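Local coordinates for protein putative isochorismatase (Burkholderia xenovorans, PDB 3OQP) that is a putative isochorismatase-like enzyme of the nicotinamidase-related family, probably a hydrolase, though its natural substrate is not established, at residues T4-N16 with A44-N56. Sequence-based numbering, arbitrary orientation.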
loop_
_atom_site.group_PDB
_atom_site.type_symbol
_atom_site.label_atom_id
_atom_site.label_comp_id
_atom_site.label_asym_id
_atom_site.label_seq_id
_atom_site.Cartn_x
_atom_site.Cartn_y
_atom_site.Cartn_z
ATOM N N THR A 4 13.018 5.741 -24.405
ATOM C CA THR A 4 13.171 4.357 -23.941
ATOM C C THR A 4 13.137 4.288 -22.404
ATOM O O THR A 4 13.885 5.055 -21.755
ATOM C CB THR A 4 14.497 3.792 -24.415
ATOM O OG1 THR A 4 14.618 4.015 -25.830
ATOM C CG2 THR A 4 14.635 2.276 -24.049
ATOM N N PRO A 5 12.327 3.405 -21.797
ATOM C CA PRO A 5 12.460 3.289 -20.313
ATOM C C PRO A 5 13.872 2.998 -19.889
ATOM O O PRO A 5 14.585 2.212 -20.517
ATOM C CB PRO A 5 11.566 2.092 -19.962
ATOM C CG PRO A 5 10.589 2.071 -21.077
ATOM C CD PRO A 5 11.334 2.465 -22.320
ATOM N N ARG A 6 14.304 3.648 -18.808
ATOM C CA ARG A 6 15.608 3.412 -18.165
ATOM C C ARG A 6 15.326 2.752 -16.816
ATOM O O ARG A 6 14.937 3.410 -15.860
ATOM C CB ARG A 6 16.379 4.685 -18.072
ATOM C CG ARG A 6 17.649 4.594 -17.231
ATOM C CD ARG A 6 18.587 3.475 -17.570
ATOM N NE ARG A 6 19.858 3.744 -16.895
ATOM C CZ ARG A 6 20.901 2.947 -16.925
ATOM N NH1 ARG A 6 20.829 1.778 -17.596
ATOM N NH2 ARG A 6 21.985 3.297 -16.222
ATOM N N ARG A 7 15.365 1.428 -16.833
ATOM C CA ARG A 7 14.875 0.574 -15.779
ATOM C C ARG A 7 16.023 0.204 -14.828
ATOM O O ARG A 7 17.161 0.012 -15.257
ATOM C CB ARG A 7 14.218 -0.724 -16.321
ATOM C CG ARG A 7 12.975 -0.509 -17.101
ATOM C CD ARG A 7 12.618 -1.659 -18.037
ATOM N NE ARG A 7 11.238 -1.651 -18.442
ATOM C CZ ARG A 7 10.740 -1.605 -19.691
ATOM N NH1 ARG A 7 11.526 -1.587 -20.760
ATOM N NH2 ARG A 7 9.437 -1.719 -19.878
ATOM N N ALA A 8 15.669 0.037 -13.565
ATOM C CA ALA A 8 16.489 -0.677 -12.593
ATOM C C ALA A 8 15.583 -1.833 -12.107
ATOM O O ALA A 8 14.439 -1.608 -11.778
ATOM C CB ALA A 8 16.994 0.205 -11.396
ATOM N N LEU A 9 16.155 -3.008 -11.970
ATOM C CA LEU A 9 15.464 -4.125 -11.354
ATOM C C LEU A 9 15.841 -4.179 -9.856
ATOM O O LEU A 9 17.016 -4.321 -9.512
ATOM C CB LEU A 9 15.912 -5.431 -12.031
ATOM C CG LEU A 9 15.275 -6.692 -11.472
ATOM C CD1 LEU A 9 13.790 -6.729 -11.821
ATOM C CD2 LEU A 9 16.042 -7.950 -11.982
ATOM N N ILE A 10 14.833 -4.087 -8.982
ATOM C CA ILE A 10 15.105 -4.218 -7.530
ATOM C C ILE A 10 14.532 -5.546 -7.059
ATOM O O ILE A 10 13.408 -5.921 -7.476
ATOM C CB ILE A 10 14.503 -3.020 -6.786
ATOM C CG1 ILE A 10 15.014 -2.985 -5.343
ATOM C CG2 ILE A 10 12.984 -2.957 -6.848
ATOM C CD1 ILE A 10 14.765 -1.650 -4.642
ATOM N N VAL A 11 15.342 -6.306 -6.365
ATOM C CA VAL A 11 15.052 -7.646 -5.920
ATOM C C VAL A 11 14.907 -7.588 -4.432
ATOM O O VAL A 11 15.930 -7.480 -3.695
ATOM C CB VAL A 11 16.210 -8.589 -6.336
ATOM C CG1 VAL A 11 15.882 -10.003 -5.959
ATOM C CG2 VAL A 11 16.387 -8.495 -7.878
ATOM N N ILE A 12 13.696 -7.542 -3.889
ATOM C CA ILE A 12 13.420 -7.176 -2.504
ATOM C C ILE A 12 13.319 -8.401 -1.626
ATOM O O ILE A 12 12.445 -9.277 -1.797
ATOM C CB ILE A 12 12.112 -6.347 -2.396
ATOM C CG1 ILE A 12 12.259 -5.051 -3.219
ATOM C CG2 ILE A 12 11.854 -6.015 -0.939
ATOM C CD1 ILE A 12 11.048 -4.139 -3.209
ATOM N N ASP A 13 14.226 -8.471 -0.662
ATOM C CA ASP A 13 14.152 -9.414 0.462
ATOM C C ASP A 13 13.961 -10.866 0.037
ATOM O O ASP A 13 13.175 -11.608 0.650
ATOM C CB ASP A 13 13.092 -9.009 1.467
ATOM C CG ASP A 13 13.312 -7.617 2.059
ATOM O OD1 ASP A 13 14.332 -6.955 1.776
ATOM O OD2 ASP A 13 12.413 -7.163 2.841
ATOM N N VAL A 14 14.755 -11.317 -0.932
ATOM C CA VAL A 14 14.730 -12.686 -1.365
ATOM C C VAL A 14 15.649 -13.503 -0.494
ATOM O O VAL A 14 16.786 -13.826 -0.856
ATOM C CB VAL A 14 14.917 -12.792 -2.925
ATOM C CG1 VAL A 14 14.923 -14.299 -3.365
ATOM C CG2 VAL A 14 13.861 -11.989 -3.731
ATOM N N GLN A 15 15.087 -13.801 0.674
ATOM C CA GLN A 15 15.775 -14.387 1.804
ATOM C C GLN A 15 15.177 -15.692 2.233
ATOM O O GLN A 15 14.002 -16.016 1.930
ATOM C CB GLN A 15 15.699 -13.359 2.933
ATOM C CG GLN A 15 16.599 -12.129 2.711
ATOM C CD GLN A 15 16.296 -10.956 3.620
ATOM O OE1 GLN A 15 15.571 -10.026 3.264
ATOM N NE2 GLN A 15 16.862 -10.989 4.818
ATOM N N ASN A 16 15.992 -16.538 2.883
ATOM C CA ASN A 16 15.587 -17.886 3.198
ATOM C C ASN A 16 14.372 -17.988 4.077
ATOM O O ASN A 16 13.626 -18.983 3.942
ATOM C CB ASN A 16 16.735 -18.636 3.885
ATOM C CG ASN A 16 17.892 -18.906 2.961
ATOM O OD1 ASN A 16 17.677 -19.136 1.766
ATOM N ND2 ASN A 16 19.124 -18.899 3.506
ATOM N N ALA A 44 18.216 -9.008 -16.917
ATOM C CA ALA A 44 18.675 -7.636 -16.602
ATOM C C ALA A 44 20.167 -7.519 -16.856
ATOM O O ALA A 44 20.626 -6.545 -17.462
ATOM C CB ALA A 44 18.366 -7.310 -15.141
ATOM N N ARG A 45 20.948 -8.487 -16.376
ATOM C CA ARG A 45 22.420 -8.411 -16.511
ATOM C C ARG A 45 22.789 -8.399 -18.002
ATOM O O ARG A 45 23.617 -7.618 -18.432
ATOM C CB ARG A 45 23.054 -9.528 -15.726
ATOM C CG ARG A 45 24.614 -9.440 -15.702
ATOM C CD ARG A 45 25.288 -10.545 -14.876
ATOM N NE ARG A 45 26.751 -10.343 -14.856
ATOM C CZ ARG A 45 27.653 -11.253 -14.457
ATOM N NH1 ARG A 45 27.275 -12.470 -14.036
ATOM N NH2 ARG A 45 28.960 -10.942 -14.479
ATOM N N ALA A 46 22.089 -9.213 -18.808
ATOM C CA ALA A 46 22.391 -9.316 -20.240
ATOM C C ALA A 46 22.046 -8.015 -20.985
ATOM O O ALA A 46 22.752 -7.630 -21.922
ATOM C CB ALA A 46 21.668 -10.497 -20.863
ATOM N N ALA A 47 21.031 -7.302 -20.499
ATOM C CA ALA A 47 20.520 -6.101 -21.112
ATOM C C ALA A 47 21.087 -4.814 -20.520
ATOM O O ALA A 47 20.730 -3.724 -20.948
ATOM C CB ALA A 47 18.980 -6.088 -20.999
ATOM N N GLY A 48 21.923 -4.909 -19.494
ATOM C CA GLY A 48 22.483 -3.714 -18.907
ATOM C C GLY A 48 21.509 -2.948 -18.031
ATOM O O GLY A 48 21.667 -1.769 -17.807
ATOM N N VAL A 49 20.475 -3.619 -17.539
ATOM C CA VAL A 49 19.567 -3.059 -16.530
ATOM C C VAL A 49 20.221 -3.237 -15.163
ATOM O O VAL A 49 20.465 -4.373 -14.799
ATOM C CB VAL A 49 18.215 -3.821 -16.565
ATOM C CG1 VAL A 49 17.322 -3.404 -15.382
ATOM C CG2 VAL A 49 17.477 -3.604 -17.898
ATOM N N PRO A 50 20.478 -2.145 -14.416
ATOM C CA PRO A 50 21.090 -2.312 -13.107
ATOM C C PRO A 50 20.197 -3.151 -12.202
ATOM O O PRO A 50 18.972 -2.995 -12.203
ATOM C CB PRO A 50 21.226 -0.865 -12.597
ATOM C CG PRO A 50 21.216 -0.013 -13.775
ATOM C CD PRO A 50 20.391 -0.727 -14.783
ATOM N N VAL A 51 20.833 -4.006 -11.418
ATOM C CA VAL A 51 20.189 -4.892 -10.506
ATOM C C VAL A 51 20.530 -4.491 -9.087
ATOM O O VAL A 51 21.731 -4.381 -8.692
ATOM C CB VAL A 51 20.655 -6.338 -10.747
ATOM C CG1 VAL A 51 20.076 -7.299 -9.653
ATOM C CG2 VAL A 51 20.233 -6.786 -12.152
ATOM N N VAL A 52 19.524 -4.210 -8.258
ATOM C CA VAL A 52 19.690 -3.757 -6.861
ATOM C C VAL A 52 19.128 -4.812 -5.940
ATOM O O VAL A 52 17.957 -5.216 -6.130
ATOM C CB VAL A 52 18.894 -2.450 -6.610
ATOM C CG1 VAL A 52 19.037 -2.000 -5.138
ATOM C CG2 VAL A 52 19.286 -1.363 -7.611
ATOM N N ILE A 53 19.922 -5.345 -5.029
ATOM C CA ILE A 53 19.489 -6.307 -4.049
ATOM C C ILE A 53 19.189 -5.592 -2.730
ATOM O O ILE A 53 19.977 -4.792 -2.246
ATOM C CB ILE A 53 20.613 -7.351 -3.812
ATOM C CG1 ILE A 53 20.963 -8.089 -5.096
ATOM C CG2 ILE A 53 20.286 -8.326 -2.669
ATOM C CD1 ILE A 53 19.839 -8.727 -5.795
ATOM N N VAL A 54 18.066 -5.951 -2.115
ATOM C CA VAL A 54 17.626 -5.423 -0.819
ATOM C C VAL A 54 17.596 -6.606 0.150
ATOM O O VAL A 54 17.016 -7.656 -0.203
ATOM C CB VAL A 54 16.260 -4.773 -0.907
ATOM C CG1 VAL A 54 15.838 -4.208 0.460
ATOM C CG2 VAL A 54 16.250 -3.699 -2.039
ATOM N N GLN A 55 18.141 -6.416 1.354
ATOM C CA GLN A 55 18.119 -7.422 2.401
ATOM C C GLN A 55 17.532 -6.780 3.655
ATOM O O GLN A 55 18.027 -5.726 4.106
ATOM C CB GLN A 55 19.538 -7.957 2.619
ATOM C CG GLN A 55 19.634 -9.119 3.588
ATOM C CD GLN A 55 21.046 -9.722 3.668
ATOM O OE1 GLN A 55 22.024 -9.125 3.221
ATOM N NE2 GLN A 55 21.115 -10.964 4.110
ATOM N N ASN A 56 16.581 -7.463 4.276
ATOM C CA ASN A 56 15.845 -6.971 5.422
ATOM C C ASN A 56 16.392 -7.646 6.694
ATOM O O ASN A 56 16.444 -8.882 6.740
ATOM C CB ASN A 56 14.356 -7.272 5.264
ATOM C CG ASN A 56 13.519 -6.748 6.388
ATOM O OD1 ASN A 56 13.126 -5.582 6.347
ATOM N ND2 ASN A 56 13.253 -7.591 7.432
HETATM O O HOH W 1 16.941 -9.699 -2.162
#
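Leu9 N to Pro50 O (2.8 Å) starts a ladder of parallel backbone hydrogen bonds between strands 7-12 and 51-56, continued by Val52 N to Leu9 O, Val11 N to Val52 O and Val54 N to Val11 O; Asp13 N to Val54 O (2.9 Å) ends it less straight. There a water bridges Val11 O, Val54 O and Val14 N. Beyond the ladder, the Gln15 amide grips the Asn56 backbone twice: OE1 accepts from Asn56 N (2.9 Å), which stands above the carbonyl plane (35° out of it), and NE2 donates almost linearly to Asn56 O (2.9 Å), its partner lying in the amide plane. Gln15 NE2 also reaches Ala72 O. Asp13 lays OD2 against Asn56 CB (3.1 Å); Lys89 NZ salt-bridges Asp13 OD2 and hydrogen-bonds Asn56 OD1. Apolar contacts line both faces. On one, Ile10 CG1 meets Val54 CG2 (3.6 Å); on the other, Ile53, bent at chi2 (-54°), brings CD1 to Val11 CB (3.7 Å), and Leu9 CD2 rests on Ala44 CB of helix 30-47. The pair belongs to the beta-alpha-beta unit 7-12, 30-47, 51-56, both strands inner in the parallel sheet. Bonded Asp13 OD2, Gln15 amide and Asn56 OD1 imply a polar cluster at the C-terminal ends of an apolar strand pair.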